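Local coordinates for protein 1-deoxy-D-xylulose 5-phosphate reductoisomerase (Moraxella catarrhalis, PDB 4ZQG) that catalyses the NAD(P)H-dependent rearrangement and reduction of 1-deoxy-D-xylulose 5-phosphate to 2-C-methyl-D-erythritol 4-phosphate in the MEP pathway of isoprenoid biosynthesis, at residues Ala104-Leu115 / Asn128-Val139; Leu6-Ala14 / Ala97-Ile105. One frame throughout, in Å; residues are numbered along the deposited sequence.

Contact 1 of 2, residues Ala104-Leu115 / Asn128-Val139; sequences AIVGAAGLSSTL and NKESLVMAGDLV. With NAD (nicotinamide-adenine-dinucleotide), chain C.
N128 reaches with its carboxamide into the loop that leads to helix 111-115, and the torsions account for the reach: CG is anti to the backbone N (chi1 175°), which carries the amide toward G107. There ND2 donates to G107 O at 3.2 Å, on a lone pair in the carbonyl plane and with an N-H...O angle of 157°. The other end of the same amide is held from within its own segment, where S131 OG donates to N128 OD1 at 2.6 Å from above the carbonyl plane. These two bonds, one at each end of the amide, set its rotation; a water that accepts from I105 N makes a weak additional bond to OD1.

T114 faces this cluster with OG1 turned to the backbone-N side. It donates to G110 O at 2.6 Å, while T114 N bonds to the same oxygen from the opposite face of its plane; S131 OG lies 3.1 Å from T114 OG1. E130, bent at chi2, lays its CB and CG against G107 and takes a bond from NAD O3D to OE1 (2.6 Å), a direct hydrogen bond from the cofactor's nicotinamide-side ribose.

Farther along, the polar chemistry gives way to aliphatic packing. L111 CD1 meets A135 CB at 3.6 Å, and L115 CD2 touches both V139 CG2 (3.7 Å) and L138 CG, crossing the L138 side chain at about a right angle. The short axes of helices 111-115 and 130-139 cross at -64°, 9.8 Å apart. Helix 387-409 packs on L111, L115 and A135, helix 333-351 lies against E130 and M134, and strand 100-103 runs directly into the loop at A104.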
loop_
_atom_site.group_PDB
_atom_site.type_symbol
_atom_site.label_atom_id
_atom_site.label_comp_id
_atom_site.label_asym_id
_atom_site.label_seq_id
_atom_site.Cartn_x
_atom_site.Cartn_y
_atom_site.Cartn_z
ATOM N N ALA A 104 17.959 19.257 -2.334
ATOM C CA ALA A 104 18.188 18.570 -3.630
ATOM C C ALA A 104 19.518 18.844 -4.256
ATOM O O ALA A 104 19.633 18.720 -5.457
ATOM C CB ALA A 104 17.086 18.880 -4.638
ATOM N N ILE A 105 20.513 19.194 -3.444
ATOM C CA ILE A 105 21.878 19.300 -3.920
ATOM C C ILE A 105 22.372 17.902 -4.099
ATOM O O ILE A 105 22.210 17.133 -3.223
ATOM C CB ILE A 105 22.838 19.916 -2.878
ATOM C CG1 ILE A 105 22.432 21.336 -2.407
ATOM C CG2 ILE A 105 24.258 19.950 -3.431
ATOM C CD1 ILE A 105 21.695 22.140 -3.418
ATOM N N VAL A 106 23.020 17.575 -5.198
ATOM C CA VAL A 106 23.547 16.215 -5.380
ATOM C C VAL A 106 24.861 16.000 -4.625
ATOM O O VAL A 106 25.662 16.904 -4.447
ATOM C CB VAL A 106 23.746 15.862 -6.873
ATOM C CG1 VAL A 106 24.829 16.712 -7.503
ATOM C CG2 VAL A 106 24.110 14.398 -7.042
ATOM N N GLY A 107 25.044 14.769 -4.154
ATOM C CA GLY A 107 26.304 14.300 -3.576
ATOM C C GLY A 107 26.585 14.831 -2.189
ATOM O O GLY A 107 25.678 15.269 -1.479
ATOM N N ALA A 108 27.868 14.820 -1.835
ATOM C CA ALA A 108 28.336 15.278 -0.542
ATOM C C ALA A 108 28.186 16.776 -0.441
ATOM O O ALA A 108 28.029 17.318 0.644
ATOM C CB ALA A 108 29.781 14.890 -0.352
ATOM N N ALA A 109 28.203 17.453 -1.577
ATOM C CA ALA A 109 28.044 18.898 -1.561
ATOM C C ALA A 109 26.780 19.347 -0.797
ATOM O O ALA A 109 26.703 20.476 -0.363
ATOM C CB ALA A 109 28.042 19.431 -2.984
ATOM N N GLY A 110 25.816 18.460 -0.583
ATOM C CA GLY A 110 24.577 18.829 0.095
ATOM C C GLY A 110 24.535 18.572 1.587
ATOM O O GLY A 110 23.543 18.844 2.254
ATOM N N LEU A 111 25.623 18.061 2.123
ATOM C CA LEU A 111 25.660 17.632 3.501
ATOM C C LEU A 111 25.555 18.766 4.528
ATOM O O LEU A 111 24.742 18.705 5.444
ATOM C CB LEU A 111 26.914 16.802 3.697
ATOM C CG LEU A 111 27.446 16.577 5.084
ATOM C CD1 LEU A 111 26.369 16.152 6.044
ATOM C CD2 LEU A 111 28.497 15.507 4.900
ATOM N N SER A 112 26.351 19.806 4.389
ATOM C CA SER A 112 26.388 20.841 5.410
ATOM C C SER A 112 25.090 21.612 5.514
ATOM O O SER A 112 24.665 21.942 6.586
ATOM C CB SER A 112 27.522 21.762 5.084
ATOM O OG SER A 112 28.382 21.037 4.212
ATOM N N SER A 113 24.447 21.898 4.398
ATOM C CA SER A 113 23.181 22.598 4.447
ATOM C C SER A 113 22.050 21.691 4.925
ATOM O O SER A 113 21.116 22.158 5.597
ATOM C CB SER A 113 22.839 23.187 3.087
ATOM O OG SER A 113 23.086 22.239 2.071
ATOM N N THR A 114 22.127 20.400 4.601
ATOM C CA THR A 114 21.182 19.461 5.189
ATOM C C THR A 114 21.291 19.489 6.714
ATOM O O THR A 114 20.291 19.573 7.372
ATOM C CB THR A 114 21.365 18.047 4.655
ATOM O OG1 THR A 114 21.278 18.069 3.232
ATOM C CG2 THR A 114 20.281 17.082 5.229
ATOM N N LEU A 115 22.502 19.482 7.252
ATOM C CA LEU A 115 22.686 19.579 8.677
ATOM C C LEU A 115 22.212 20.882 9.257
ATOM O O LEU A 115 21.547 20.896 10.299
ATOM C CB LEU A 115 24.139 19.427 9.060
ATOM C CG LEU A 115 24.705 18.029 8.984
ATOM C CD1 LEU A 115 26.210 18.106 9.141
ATOM C CD2 LEU A 115 24.141 17.149 10.067
ATOM N N ASN A 128 18.323 14.469 -1.683
ATOM C CA ASN A 128 19.747 14.274 -1.499
ATOM C C ASN A 128 20.096 13.135 -0.526
ATOM O O ASN A 128 20.242 13.344 0.698
ATOM C CB ASN A 128 20.284 15.604 -0.991
ATOM C CG ASN A 128 21.707 15.544 -0.642
ATOM O OD1 ASN A 128 22.110 16.098 0.375
ATOM N ND2 ASN A 128 22.498 14.877 -1.473
ATOM N N LYS A 129 20.264 11.956 -1.098
ATOM C CA LYS A 129 20.464 10.700 -0.313
ATOM C C LYS A 129 21.913 10.544 0.168
ATOM O O LYS A 129 22.147 9.957 1.226
ATOM C CB LYS A 129 20.063 9.460 -1.134
ATOM C CG LYS A 129 20.934 9.271 -2.383
ATOM C CD LYS A 129 20.416 8.166 -3.272
ATOM C CE LYS A 129 19.011 8.439 -3.738
ATOM N NZ LYS A 129 18.714 7.601 -4.936
ATOM N N GLU A 130 22.863 11.079 -0.594
ATOM C CA GLU A 130 24.238 11.108 -0.157
ATOM C C GLU A 130 24.396 11.769 1.231
ATOM O O GLU A 130 25.285 11.421 1.992
ATOM C CB GLU A 130 25.127 11.749 -1.225
ATOM C CG GLU A 130 25.067 11.038 -2.597
ATOM C CD GLU A 130 23.963 11.562 -3.557
ATOM O OE1 GLU A 130 22.997 12.226 -3.094
ATOM O OE2 GLU A 130 24.029 11.303 -4.792
ATOM N N SER A 131 23.501 12.667 1.605
ATOM C CA SER A 131 23.532 13.200 2.970
ATOM C C SER A 131 23.378 12.166 4.097
ATOM O O SER A 131 24.029 12.233 5.121
ATOM C CB SER A 131 22.445 14.240 3.128
ATOM O OG SER A 131 22.975 15.496 2.762
ATOM N N LEU A 132 22.464 11.238 3.907
ATOM C CA LEU A 132 22.208 10.203 4.873
ATOM C C LEU A 132 23.229 9.050 4.777
ATOM O O LEU A 132 23.640 8.527 5.812
ATOM C CB LEU A 132 20.758 9.712 4.724
ATOM C CG LEU A 132 19.784 10.063 5.857
ATOM C CD1 LEU A 132 19.982 11.384 6.566
ATOM C CD2 LEU A 132 18.394 10.033 5.296
ATOM N N VAL A 133 23.666 8.682 3.576
ATOM C CA VAL A 133 24.698 7.671 3.410
ATOM C C VAL A 133 25.983 8.085 4.103
ATOM O O VAL A 133 26.746 7.254 4.569
ATOM C CB VAL A 133 25.044 7.456 1.933
ATOM C CG1 VAL A 133 26.256 6.579 1.756
ATOM C CG2 VAL A 133 23.886 6.860 1.170
ATOM N N MET A 134 26.252 9.387 4.154
ATOM C CA MET A 134 27.497 9.894 4.752
ATOM C C MET A 134 27.404 10.394 6.171
ATOM O O MET A 134 28.396 10.371 6.875
ATOM C CB MET A 134 28.061 10.998 3.878
ATOM C CG MET A 134 28.426 10.425 2.542
ATOM S SD MET A 134 29.781 11.307 1.827
ATOM C CE MET A 134 29.037 12.922 1.871
ATOM N N ALA A 135 26.243 10.841 6.602
ATOM C CA ALA A 135 26.137 11.450 7.900
ATOM C C ALA A 135 24.812 11.124 8.544
ATOM O O ALA A 135 24.256 11.930 9.294
ATOM C CB ALA A 135 26.314 12.948 7.766
ATOM N N GLY A 136 24.330 9.926 8.263
ATOM C CA GLY A 136 23.042 9.495 8.743
ATOM C C GLY A 136 22.885 9.687 10.238
ATOM O O GLY A 136 21.947 10.355 10.665
ATOM N N ASP A 137 23.803 9.150 11.042
ATOM C CA ASP A 137 23.616 9.237 12.489
ATOM C C ASP A 137 23.567 10.683 12.871
ATOM O O ASP A 137 22.723 11.093 13.654
ATOM C CB ASP A 137 24.745 8.573 13.293
ATOM C CG ASP A 137 25.004 7.137 12.881
ATOM O OD1 ASP A 137 24.168 6.228 13.183
ATOM O OD2 ASP A 137 26.078 6.941 12.258
ATOM N N LEU A 138 24.485 11.457 12.306
ATOM C CA LEU A 138 24.633 12.865 12.685
ATOM C C LEU A 138 23.412 13.663 12.302
ATOM O O LEU A 138 22.916 14.452 13.108
ATOM C CB LEU A 138 25.872 13.462 12.047
ATOM C CG LEU A 138 26.240 14.912 12.375
ATOM C CD1 LEU A 138 26.120 15.200 13.859
ATOM C CD2 LEU A 138 27.652 15.203 11.874
ATOM N N VAL A 139 22.906 13.416 11.102
ATOM C CA VAL A 139 21.742 14.129 10.619
ATOM C C VAL A 139 20.501 13.812 11.465
ATOM O O VAL A 139 19.802 14.732 11.949
ATOM C CB VAL A 139 21.482 13.827 9.121
ATOM C CG1 VAL A 139 20.177 14.446 8.627
ATOM C CG2 VAL A 139 22.626 14.334 8.267
HETATM P PA NAD C . 20.964 17.257 -10.722
HETATM O O1A NAD C . 22.356 16.862 -11.081
HETATM O O2A NAD C . 19.869 17.304 -11.766
HETATM O O5B NAD C . 20.928 18.630 -9.868
HETATM C C5B NAD C . 21.723 18.871 -8.719
HETATM C C4B NAD C . 21.433 20.260 -8.127
HETATM O O4B NAD C . 22.414 20.497 -7.101
HETATM C C3B NAD C . 21.542 21.403 -9.145
HETATM O O3B NAD C . 20.578 22.432 -8.904
HETATM C C2B NAD C . 22.947 21.937 -8.914
HETATM O O2B NAD C . 23.049 23.351 -9.075
HETATM C C1B NAD C . 23.275 21.572 -7.471
HETATM N N9A NAD C . 24.717 21.218 -7.311
HETATM C C8A NAD C . 25.405 20.350 -8.073
HETATM N N7A NAD C . 26.697 20.261 -7.676
HETATM C C5A NAD C . 26.859 21.087 -6.642
HETATM C C6A NAD C . 28.015 21.446 -5.791
HETATM N N6A NAD C . 29.240 20.864 -5.997
HETATM N N1A NAD C . 27.767 22.360 -4.831
HETATM C C2A NAD C . 26.543 22.943 -4.661
HETATM N N3A NAD C . 25.447 22.671 -5.406
HETATM C C4A NAD C . 25.557 21.744 -6.400
HETATM O O3 NAD C . 20.534 16.242 -9.538
HETATM P PN NAD C . 19.160 15.423 -9.334
HETATM O O1N NAD C . 19.214 14.298 -10.344
HETATM O O2N NAD C . 18.035 16.423 -9.205
HETATM O O5D NAD C . 19.507 14.833 -7.880
HETATM C C5D NAD C . 19.325 15.604 -6.690
HETATM C C4D NAD C . 19.366 14.692 -5.462
HETATM O O4D NAD C . 18.134 13.989 -5.279
HETATM C C3D NAD C . 20.450 13.640 -5.612
HETATM O O3D NAD C . 21.000 13.418 -4.318
HETATM C C2D NAD C . 19.725 12.427 -6.150
HETATM O O2D NAD C . 20.435 11.217 -5.850
HETATM C C1D NAD C . 18.354 12.577 -5.480
HETATM N N1N NAD C . 17.271 11.980 -6.276
HETATM C C2N NAD C . 16.983 12.437 -7.521
HETATM C C3N NAD C . 15.965 11.840 -8.294
HETATM C C7N NAD C . 15.596 12.332 -9.670
HETATM O O7N NAD C . 14.541 11.987 -10.173
HETATM N N7N NAD C . 16.409 13.157 -10.329
HETATM C C4N NAD C . 15.258 10.778 -7.753
HETATM C C5N NAD C . 15.568 10.358 -6.483
HETATM C C6N NAD C . 16.577 10.958 -5.750
HETATM O O HOH W 1 20.641 18.969 -0.543
#

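Contact 2 of 2, residues Leu6-Ala14 / Ala97-Ile105; sequences LQSLAILGA and AVDTVVAAI. With NAD (nicotinamide-adenine-dinucleotide), chain C.
L9 to L12 pair with T100 to A103 as neighbouring parallel strands in the middle of the Rossmann-type nucleotide-binding sheet, their short axes 4.8 Å apart at 20°. The tight part is the centre. A10 N donates to T100 O at 2.8 Å with an N-H...O angle of 172°, and V102 N returns a bond to A10 O at 2.9 Å, before L12 N and A104 N continue the alternation. Side chains divide between the two faces: A10 CB packs on V98 CG1 (3.8 Å) and L12 CG on V101 CG1 on one, whereas L9, I11, T100 and V102 point to the other, where helix 17-26 covers L9 and I11.

Toward the N-terminal ends the pairing becomes polar, and D99 and A97 are exposed. The Q7 side chain runs extended beyond a CG that lies anti to N (chi1 -168°), and OE1 thereby arrives at T100 OG1, which donates to it at 2.8 Å. S8 O accepts from T100 N, and two further polar groups hold the same residue: S8 N donates to D99 OD1 from above the carboxylate plane, and S8 OG donates to A97 O.

The other end of the strand pair faces the cofactor. Beyond L12 the chain turns through G13, whose positive phi suits glycine, and G13 O lies 3.2 Å from NAD O3B.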
loop_
_atom_site.group_PDB
_atom_site.type_symbol
_atom_site.label_atom_id
_atom_site.label_comp_id
_atom_site.label_asym_id
_atom_site.label_seq_id
_atom_site.Cartn_x
_atom_site.Cartn_y
_atom_site.Cartn_z
ATOM N N LEU A 6 1.274 31.353 4.373
ATOM C CA LEU A 6 1.909 30.502 3.311
ATOM C C LEU A 6 3.150 29.821 3.833
ATOM O O LEU A 6 3.985 30.465 4.465
ATOM C CB LEU A 6 2.310 31.339 2.111
ATOM C CG LEU A 6 1.170 32.123 1.481
ATOM C CD1 LEU A 6 1.667 32.832 0.225
ATOM C CD2 LEU A 6 -0.019 31.213 1.175
ATOM N N GLN A 7 3.270 28.528 3.559
ATOM C CA GLN A 7 4.473 27.793 3.906
ATOM C C GLN A 7 5.648 28.316 3.076
ATOM O O GLN A 7 5.654 28.225 1.863
ATOM C CB GLN A 7 4.262 26.304 3.668
ATOM C CG GLN A 7 5.321 25.362 4.240
ATOM C CD GLN A 7 4.967 23.924 3.943
ATOM O OE1 GLN A 7 5.819 23.066 3.710
ATOM N NE2 GLN A 7 3.678 23.665 3.916
ATOM N N SER A 8 6.637 28.852 3.776
ATOM C CA SER A 8 7.841 29.365 3.194
ATOM C C SER A 8 8.777 28.236 2.770
ATOM O O SER A 8 9.077 27.378 3.566
ATOM C CB SER A 8 8.501 30.227 4.240
ATOM O OG SER A 8 9.713 30.759 3.770
ATOM N N LEU A 9 9.236 28.246 1.520
ATOM C CA LEU A 9 10.134 27.219 0.981
ATOM C C LEU A 9 11.530 27.709 0.619
ATOM O O LEU A 9 11.667 28.713 -0.034
ATOM C CB LEU A 9 9.560 26.693 -0.320
ATOM C CG LEU A 9 8.711 25.454 -0.288
ATOM C CD1 LEU A 9 7.744 25.440 0.895
ATOM C CD2 LEU A 9 7.973 25.359 -1.604
ATOM N N ALA A 10 12.557 26.952 0.992
ATOM C CA ALA A 10 13.880 27.100 0.406
ATOM C C ALA A 10 14.114 25.873 -0.417
ATOM O O ALA A 10 13.996 24.772 0.104
ATOM C CB ALA A 10 14.937 27.193 1.483
ATOM N N ILE A 11 14.449 26.044 -1.686
ATOM C CA ILE A 11 14.755 24.908 -2.559
ATOM C C ILE A 11 16.235 24.876 -2.902
ATOM O O ILE A 11 16.711 25.599 -3.762
ATOM C CB ILE A 11 13.921 24.939 -3.834
ATOM C CG1 ILE A 11 12.440 24.950 -3.468
ATOM C CG2 ILE A 11 14.264 23.751 -4.702
ATOM C CD1 ILE A 11 11.543 25.179 -4.651
ATOM N N LEU A 12 16.969 24.037 -2.189
ATOM C CA LEU A 12 18.377 23.940 -2.386
ATOM C C LEU A 12 18.571 22.993 -3.529
ATOM O O LEU A 12 18.210 21.838 -3.433
ATOM C CB LEU A 12 19.040 23.411 -1.125
ATOM C CG LEU A 12 18.932 24.233 0.145
ATOM C CD1 LEU A 12 20.164 23.980 0.992
ATOM C CD2 LEU A 12 18.922 25.705 -0.132
ATOM N N GLY A 13 19.158 23.464 -4.615
ATOM C CA GLY A 13 19.352 22.624 -5.809
ATOM C C GLY A 13 18.191 22.803 -6.763
ATOM O O GLY A 13 17.812 21.881 -7.450
ATOM N N ALA A 14 17.671 24.029 -6.843
ATOM C CA ALA A 14 16.458 24.363 -7.628
ATOM C C ALA A 14 16.543 24.225 -9.129
ATOM O O ALA A 14 15.512 24.243 -9.779
ATOM C CB ALA A 14 15.989 25.776 -7.305
ATOM N N ALA A 97 13.224 32.745 8.538
ATOM C CA ALA A 97 12.006 32.953 7.751
ATOM C C ALA A 97 11.581 31.791 6.875
ATOM O O ALA A 97 10.542 31.881 6.224
ATOM C CB ALA A 97 12.178 34.198 6.874
ATOM N N VAL A 98 12.395 30.738 6.836
ATOM C CA VAL A 98 12.127 29.541 6.033
ATOM C C VAL A 98 11.420 28.477 6.868
ATOM O O VAL A 98 11.914 28.083 7.917
ATOM C CB VAL A 98 13.451 28.931 5.556
ATOM C CG1 VAL A 98 13.239 27.604 4.888
ATOM C CG2 VAL A 98 14.130 29.836 4.584
ATOM N N ASP A 99 10.289 27.971 6.393
ATOM C CA ASP A 99 9.634 26.831 7.036
ATOM C C ASP A 99 10.215 25.515 6.526
ATOM O O ASP A 99 10.511 24.627 7.308
ATOM C CB ASP A 99 8.119 26.798 6.759
ATOM C CG ASP A 99 7.363 27.980 7.356
ATOM O OD1 ASP A 99 6.376 28.405 6.736
ATOM O OD2 ASP A 99 7.728 28.493 8.429
ATOM N N THR A 100 10.352 25.368 5.220
ATOM C CA THR A 100 10.610 24.068 4.639
ATOM C C THR A 100 11.783 24.080 3.705
ATOM O O THR A 100 11.904 24.966 2.923
ATOM C CB THR A 100 9.353 23.541 3.928
ATOM O OG1 THR A 100 8.302 23.428 4.897
ATOM C CG2 THR A 100 9.588 22.134 3.316
ATOM N N VAL A 101 12.664 23.088 3.802
ATOM C CA VAL A 101 13.816 23.023 2.944
ATOM C C VAL A 101 13.706 21.772 2.142
ATOM O O VAL A 101 13.510 20.693 2.695
ATOM C CB VAL A 101 15.121 22.948 3.710
ATOM C CG1 VAL A 101 16.269 22.769 2.743
ATOM C CG2 VAL A 101 15.340 24.209 4.518
ATOM N N VAL A 102 13.855 21.924 0.839
ATOM C CA VAL A 102 13.916 20.836 -0.080
ATOM C C VAL A 102 15.414 20.635 -0.353
ATOM O O VAL A 102 16.059 21.458 -0.951
ATOM C CB VAL A 102 13.142 21.243 -1.329
ATOM C CG1 VAL A 102 13.259 20.218 -2.455
ATOM C CG2 VAL A 102 11.699 21.524 -0.938
ATOM N N ALA A 103 15.964 19.524 0.114
ATOM C CA ALA A 103 17.375 19.278 0.033
ATOM C C ALA A 103 17.678 18.554 -1.244
ATOM O O ALA A 103 17.656 17.354 -1.247
ATOM C CB ALA A 103 17.786 18.411 1.207
ATOM N N ALA A 104 17.959 19.257 -2.334
ATOM C CA ALA A 104 18.188 18.570 -3.630
ATOM C C ALA A 104 19.518 18.844 -4.256
ATOM O O ALA A 104 19.633 18.720 -5.457
ATOM C CB ALA A 104 17.086 18.880 -4.638
ATOM N N ILE A 105 20.513 19.194 -3.444
ATOM C CA ILE A 105 21.878 19.300 -3.920
ATOM C C ILE A 105 22.372 17.902 -4.099
ATOM O O ILE A 105 22.210 17.133 -3.223
ATOM C CB ILE A 105 22.838 19.916 -2.878
ATOM C CG1 ILE A 105 22.432 21.336 -2.407
ATOM C CG2 ILE A 105 24.258 19.950 -3.431
ATOM C CD1 ILE A 105 21.695 22.140 -3.418
HETATM P PA NAD C . 20.964 17.257 -10.722
HETATM O O1A NAD C . 22.356 16.862 -11.081
HETATM O O2A NAD C . 19.869 17.304 -11.766
HETATM O O5B NAD C . 20.928 18.630 -9.868
HETATM C C5B NAD C . 21.723 18.871 -8.719
HETATM C C4B NAD C . 21.433 20.260 -8.127
HETATM O O4B NAD C . 22.414 20.497 -7.101
HETATM C C3B NAD C . 21.542 21.403 -9.145
HETATM O O3B NAD C . 20.578 22.432 -8.904
HETATM C C2B NAD C . 22.947 21.937 -8.914
HETATM O O2B NAD C . 23.049 23.351 -9.075
HETATM C C1B NAD C . 23.275 21.572 -7.471
HETATM N N9A NAD C . 24.717 21.218 -7.311
HETATM C C8A NAD C . 25.405 20.350 -8.073
HETATM N N7A NAD C . 26.697 20.261 -7.676
HETATM C C5A NAD C . 26.859 21.087 -6.642
HETATM C C6A NAD C . 28.015 21.446 -5.791
HETATM N N6A NAD C . 29.240 20.864 -5.997
HETATM N N1A NAD C . 27.767 22.360 -4.831
HETATM C C2A NAD C . 26.543 22.943 -4.661
HETATM N N3A NAD C . 25.447 22.671 -5.406
HETATM C C4A NAD C . 25.557 21.744 -6.400
HETATM O O3 NAD C . 20.534 16.242 -9.538
HETATM P PN NAD C . 19.160 15.423 -9.334
HETATM O O1N NAD C . 19.214 14.298 -10.344
HETATM O O2N NAD C . 18.035 16.423 -9.205
HETATM O O5D NAD C . 19.507 14.833 -7.880
HETATM C C5D NAD C . 19.325 15.604 -6.690
HETATM C C4D NAD C . 19.366 14.692 -5.462
HETATM O O4D NAD C . 18.134 13.989 -5.279
HETATM C C3D NAD C . 20.450 13.640 -5.612
HETATM O O3D NAD C . 21.000 13.418 -4.318
HETATM C C2D NAD C . 19.725 12.427 -6.150
HETATM O O2D NAD C . 20.435 11.217 -5.850
HETATM C C1D NAD C . 18.354 12.577 -5.480
HETATM N N1N NAD C . 17.271 11.980 -6.276
HETATM C C2N NAD C . 16.983 12.437 -7.521
HETATM C C3N NAD C . 15.965 11.840 -8.294
HETATM C C7N NAD C . 15.596 12.332 -9.670
HETATM O O7N NAD C . 14.541 11.987 -10.173
HETATM N N7N NAD C . 16.409 13.157 -10.329
HETATM C C4N NAD C . 15.258 10.778 -7.753
HETATM C C5N NAD C . 15.568 10.358 -6.483
HETATM C C6N NAD C . 16.577 10.958 -5.750
#

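Overall arrangement
Both contacts are buried and meet around NAD, sharing A104 and I105 with their centres 15 Å apart. Contact 2 is a central strand pair of the sheet, joined by regular backbone bonds, with polar side chains gathered at its exposed end. Contact 1 follows along the chain, where strand 100-103 leads into helix 111-120: loop carbonyls are met by side chains, and helix-to-helix aliphatic packing takes over from there. The two touch directly, with N128 N 3.0 Å from A103 O, a probable hydrogen bond, and S113 CB packed on L12 CD1. Their approach to the cofactor differs too: contact 1 offers it a side-chain carboxylate, whereas contact 2 comes closest through backbone atoms.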